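Local coordinates for protein Baccell_00875 (Bacteroides cellulosilyticus DSM 14838, PDB 5NO8) that probably acts as a polysaccharide lyase that removes L-rhamnose caps linked to glucuronic acid on complex arabinogalactan proteins, at residues A[543-546]-A[547-551]; A[660-663]-A[664-667]. All coordinates share one frame; numbering follows the deposited sequence.

Interaction 1 (A[543-546]-A[547-551]); sequences SIVA and PAIQF
Pro547 sets its ring back against the preceding turn of its own helix, seated like a knob among Ser543, Ile544, Val545 and Ala546. CG of the ring lies 3.2 Å from Ser543 O, and CD lies 3.4 Å from Ile544 O. Because the proline nitrogen carries no hydrogen, Ser543 O receives ring carbon where a helical N-H would otherwise point, and helix 542-559 is kinked here. Ala546 CB lies 3.4 Å from Pro547 CD, a closeness largely set by the Ala-Pro peptide link. The i to i+4 bonding resumes weakly past the ring: Ala548 N reaches Ile544 O at 3.4 Å, and Ile549 N gives weak bonds to both Val545 O and Ala546 O. Full strength returns with Gln550 N to Ala546 O at 2.9 Å and 161°. This is a proline kink in a buried part of helix 542-559, in the helical part of the chain, flanked by helices 562-576 and 615-629. On another side of the helix Val545 and Ile549 meet one turn apart, CG1 to CD1 at 4.2 Å. Ile549 CG1 stands beside its own backbone N (chi1 -57°), which turns that branch back over Val545 O, at 3.5 Å. Gln550 rests its CB 3.4 Å from Ala546 O; its amide is held at both ends, OE1 by Gly493 N and NE2 by Tyr686 OH, and NE2 also bonds a glycerol. Ser543 OG bonds Glu541 and a second glycerol.

Interaction 2 (A[660-663]-A[664-667]); sequences MYPY and KIDG
The backbone leaves extended Met660, turns at Tyr661, extends at Pro662 and turns again at Tyr663, which has helical backbone angles, before entering the short strand 664-665 with Lys664 fully extended. Tyr663 and its neighbour Lys664 run side by side, pointing the same way. The lysine stem begins beside its own backbone N (chi1 -66°) and stays extended beyond CG, which carries it along one face of the tyrosine ring. CG makes the CH-pi contact, 4.0 Å from the ring centroid and 19° off the normal; farther out, CE lies 3.7 Å from CZ of Tyr663. The two polar ends arrive together: a water accepts from Lys664 NZ at 2.8 Å and donates to Tyr663 OH over a longer 3.3 Å. Both ends also grip one carboxylate, that of Asp141, Lys664 NZ through a salt bridge to OD2 and Tyr663 OH through a hydrogen bond to OD1, which holds the lysine and tyrosine side by side. Strand 664-665 joins a mixed sheet, parallel to strand 199-203 and antiparallel to strand 668-669, and Asp666 and Gly667 form a two-residue type I' beta-hairpin turn to strand 668-669. Inside the bend the contacts are apolar. Met660, folded at both chi2 and chi3, brings its CE methyl to 3.9 Å from Ile665 CD1, the two side chains crossing at about a right angle. Pro662 CG touches Ile665 CG1 at 4.2 Å. Arg198 adds a cation-pi contact to the Tyr663 ring.

How the interactions relate
From the N terminus, the chain passes first through the beta-sheet-rich part, whose strand 199-203 later pairs with strand 664-665, and then through the mainly helical part. Interaction 1 comes next, a kink within helix 542-559 that closes no loop. After helices 562-576, 596-600, 615-629 and 632-644, the chain reaches interaction 2, a bend between strands 659-660 and 664-665. The two contacts are in series, neither nesting nor crossing. The centres of interactions 1 and 2 are about 28 Å apart, on opposite sides of the chain's centre. Their nearest atoms are about 15 Å apart. Interaction 1 belongs to the helical packing, whereas 660-667 ties the late chain back to the early sheet.

Interaction 1 (A[543-546]-A[547-551])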
loop_
_atom_site.group_PDB
_atom_site.type_symbol
_atom_site.label_atom_id
_atom_site.label_comp_id
_atom_site.label_asym_id
_atom_site.label_seq_id
_atom_site.Cartn_x
_atom_site.Cartn_y
_atom_site.Cartn_z
ATOM N N SER A 543 -7.924 -2.258 5.211
ATOM C CA SER A 543 -9.116 -2.996 4.785
ATOM C C SER A 543 -10.053 -3.403 5.943
ATOM O O SER A 543 -10.924 -4.245 5.756
ATOM C CB SER A 543 -8.781 -4.171 3.854
ATOM O OG SER A 543 -8.187 -5.264 4.532
ATOM N N ILE A 544 -9.858 -2.803 7.121
ATOM C CA ILE A 544 -10.932 -2.651 8.137
ATOM C C ILE A 544 -11.529 -1.249 8.084
ATOM O O ILE A 544 -12.744 -1.083 8.013
ATOM C CB ILE A 544 -10.382 -2.932 9.559
ATOM C CG1 ILE A 544 -9.914 -4.383 9.638
ATOM C CG2 ILE A 544 -11.428 -2.586 10.630
ATOM C CD1 ILE A 544 -9.041 -4.667 10.848
ATOM N N VAL A 545 -10.675 -0.228 8.072
ATOM C CA VAL A 545 -11.122 1.160 8.095
ATOM C C VAL A 545 -11.863 1.521 6.796
ATOM O O VAL A 545 -12.952 2.103 6.832
ATOM C CB VAL A 545 -9.941 2.137 8.315
ATOM C CG1 VAL A 545 -10.393 3.596 8.235
ATOM C CG2 VAL A 545 -9.276 1.866 9.666
ATOM N N ALA A 546 -11.276 1.174 5.653
ATOM C CA ALA A 546 -11.883 1.600 4.381
ATOM C C ALA A 546 -13.281 1.000 4.194
ATOM O O ALA A 546 -14.196 1.724 3.837
ATOM C CB ALA A 546 -10.992 1.296 3.185
ATOM N N PRO A 547 -13.441 -0.312 4.441
ATOM C CA PRO A 547 -14.801 -0.884 4.323
ATOM C C PRO A 547 -15.860 -0.276 5.251
ATOM O O PRO A 547 -17.026 -0.192 4.847
ATOM C CB PRO A 547 -14.586 -2.333 4.701
ATOM C CG PRO A 547 -13.208 -2.618 4.239
ATOM C CD PRO A 547 -12.442 -1.377 4.595
ATOM N N ALA A 548 -15.465 0.131 6.462
ATOM C CA ALA A 548 -16.387 0.831 7.371
ATOM C C ALA A 548 -16.970 2.038 6.680
ATOM O O ALA A 548 -18.183 2.245 6.668
ATOM C CB ALA A 548 -15.676 1.275 8.657
ATOM N N ILE A 549 -16.102 2.824 6.062
ATOM C CA ILE A 549 -16.506 4.087 5.471
ATOM C C ILE A 549 -17.244 3.848 4.146
ATOM O O ILE A 549 -18.197 4.589 3.820
ATOM C CB ILE A 549 -15.292 5.006 5.250
ATOM C CG1 ILE A 549 -14.551 5.243 6.571
ATOM C CG2 ILE A 549 -15.688 6.324 4.628
ATOM C CD1 ILE A 549 -13.283 6.044 6.415
ATOM N N GLN A 550 -16.801 2.832 3.402
ATOM C CA GLN A 550 -17.431 2.380 2.147
ATOM C C GLN A 550 -18.895 2.017 2.434
ATOM O O GLN A 550 -19.818 2.455 1.741
ATOM C CB GLN A 550 -16.668 1.155 1.606
ATOM C CG GLN A 550 -17.160 0.539 0.304
ATOM C CD GLN A 550 -16.501 -0.808 -0.005
ATOM O OE1 GLN A 550 -16.051 -1.542 0.900
ATOM N NE2 GLN A 550 -16.450 -1.149 -1.288
ATOM N N PHE A 551 -19.092 1.262 3.502
ATOM C CA PHE A 551 -20.439 0.883 3.929
ATOM C C PHE A 551 -21.290 2.078 4.345
ATOM O O PHE A 551 -22.430 2.252 3.863
ATOM C CB PHE A 551 -20.361 -0.100 5.082
ATOM C CG PHE A 551 -21.705 -0.506 5.586
ATOM C CD1 PHE A 551 -22.349 -1.566 5.026
ATOM C CD2 PHE A 551 -22.330 0.228 6.588
ATOM C CE1 PHE A 551 -23.610 -1.946 5.456
ATOM C CE2 PHE A 551 -23.581 -0.133 7.031
ATOM C CZ PHE A 551 -24.218 -1.217 6.470
#

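Interaction 2 (A[660-663]-A[664-667])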
loop_
_atom_site.group_PDB
_atom_site.type_symbol
_atom_site.label_atom_id
_atom_site.label_comp_id
_atom_site.label_asym_id
_atom_site.label_seq_id
_atom_site.Cartn_x
_atom_site.Cartn_y
_atom_site.Cartn_z
ATOM N N MET A 660 5.941 -6.471 -4.766
ATOM C CA MET A 660 6.786 -6.437 -3.568
ATOM C C MET A 660 7.765 -5.274 -3.749
ATOM O O MET A 660 8.671 -5.343 -4.566
ATOM C CB MET A 660 7.522 -7.776 -3.370
ATOM C CG MET A 660 6.627 -9.010 -3.330
ATOM S SD MET A 660 5.341 -8.865 -2.097
ATOM C CE MET A 660 6.244 -8.466 -0.605
ATOM N N TYR A 661 7.579 -4.217 -2.967
ATOM C CA TYR A 661 8.152 -2.905 -3.259
ATOM C C TYR A 661 9.600 -2.625 -2.773
ATOM O O TYR A 661 10.384 -2.034 -3.527
ATOM C CB TYR A 661 7.195 -1.800 -2.786
ATOM C CG TYR A 661 7.628 -0.428 -3.197
ATOM C CD1 TYR A 661 7.311 0.082 -4.459
ATOM C CD2 TYR A 661 8.399 0.365 -2.353
ATOM C CE1 TYR A 661 7.761 1.332 -4.849
ATOM C CE2 TYR A 661 8.837 1.622 -2.736
ATOM C CZ TYR A 661 8.510 2.094 -3.984
ATOM O OH TYR A 661 8.954 3.318 -4.362
ATOM N N PRO A 662 9.928 -2.980 -1.522
ATOM C CA PRO A 662 11.266 -2.604 -1.035
ATOM C C PRO A 662 12.401 -3.227 -1.825
ATOM O O PRO A 662 12.199 -4.200 -2.539
ATOM C CB PRO A 662 11.287 -3.120 0.407
ATOM C CG PRO A 662 9.858 -3.283 0.777
ATOM C CD PRO A 662 9.166 -3.699 -0.491
ATOM N N TYR A 663 13.597 -2.696 -1.638
ATOM C CA TYR A 663 14.779 -3.204 -2.297
ATOM C C TYR A 663 14.986 -4.671 -1.961
ATOM O O TYR A 663 15.204 -5.502 -2.844
ATOM C CB TYR A 663 15.978 -2.353 -1.863
ATOM C CG TYR A 663 17.343 -2.855 -2.305
ATOM C CD1 TYR A 663 17.634 -3.067 -3.635
ATOM C CD2 TYR A 663 18.351 -3.013 -1.381
ATOM C CE1 TYR A 663 18.888 -3.502 -4.044
ATOM C CE2 TYR A 663 19.606 -3.466 -1.740
ATOM C CZ TYR A 663 19.885 -3.706 -3.072
ATOM O OH TYR A 663 21.149 -4.163 -3.400
ATOM N N LYS A 664 14.966 -4.958 -0.665
ATOM C CA LYS A 664 15.074 -6.310 -0.136
ATOM C C LYS A 664 14.229 -6.441 1.107
ATOM O O LYS A 664 13.881 -5.452 1.767
ATOM C CB LYS A 664 16.522 -6.655 0.224
ATOM C CG LYS A 664 17.457 -6.732 -0.973
ATOM C CD LYS A 664 18.904 -6.958 -0.595
ATOM C CE LYS A 664 19.743 -7.167 -1.848
ATOM N NZ LYS A 664 21.187 -7.370 -1.568
ATOM N N ILE A 665 13.880 -7.681 1.393
ATOM C CA ILE A 665 13.164 -8.044 2.604
ATOM C C ILE A 665 13.935 -9.185 3.242
ATOM O O ILE A 665 14.065 -10.288 2.666
ATOM C CB ILE A 665 11.723 -8.467 2.271
ATOM C CG1 ILE A 665 10.956 -7.296 1.625
ATOM C CG2 ILE A 665 11.016 -8.958 3.539
ATOM C CD1 ILE A 665 9.866 -7.739 0.683
ATOM N N ASP A 666 14.490 -8.920 4.434
ATOM C CA ASP A 666 15.349 -9.889 5.142
ATOM C C ASP A 666 16.459 -10.448 4.263
ATOM O O ASP A 666 16.792 -11.640 4.330
ATOM C CB ASP A 666 14.511 -11.022 5.761
ATOM C CG ASP A 666 13.849 -10.609 7.057
ATOM O OD1 ASP A 666 14.541 -10.079 7.962
ATOM O OD2 ASP A 666 12.617 -10.748 7.144
ATOM N N GLY A 667 17.030 -9.578 3.429
ATOM C CA GLY A 667 18.129 -9.944 2.549
ATOM C C GLY A 667 17.772 -10.564 1.213
ATOM O O GLY A 667 18.669 -10.815 0.385
HETATM O O HOH W 1 22.153 -7.150 -4.237
#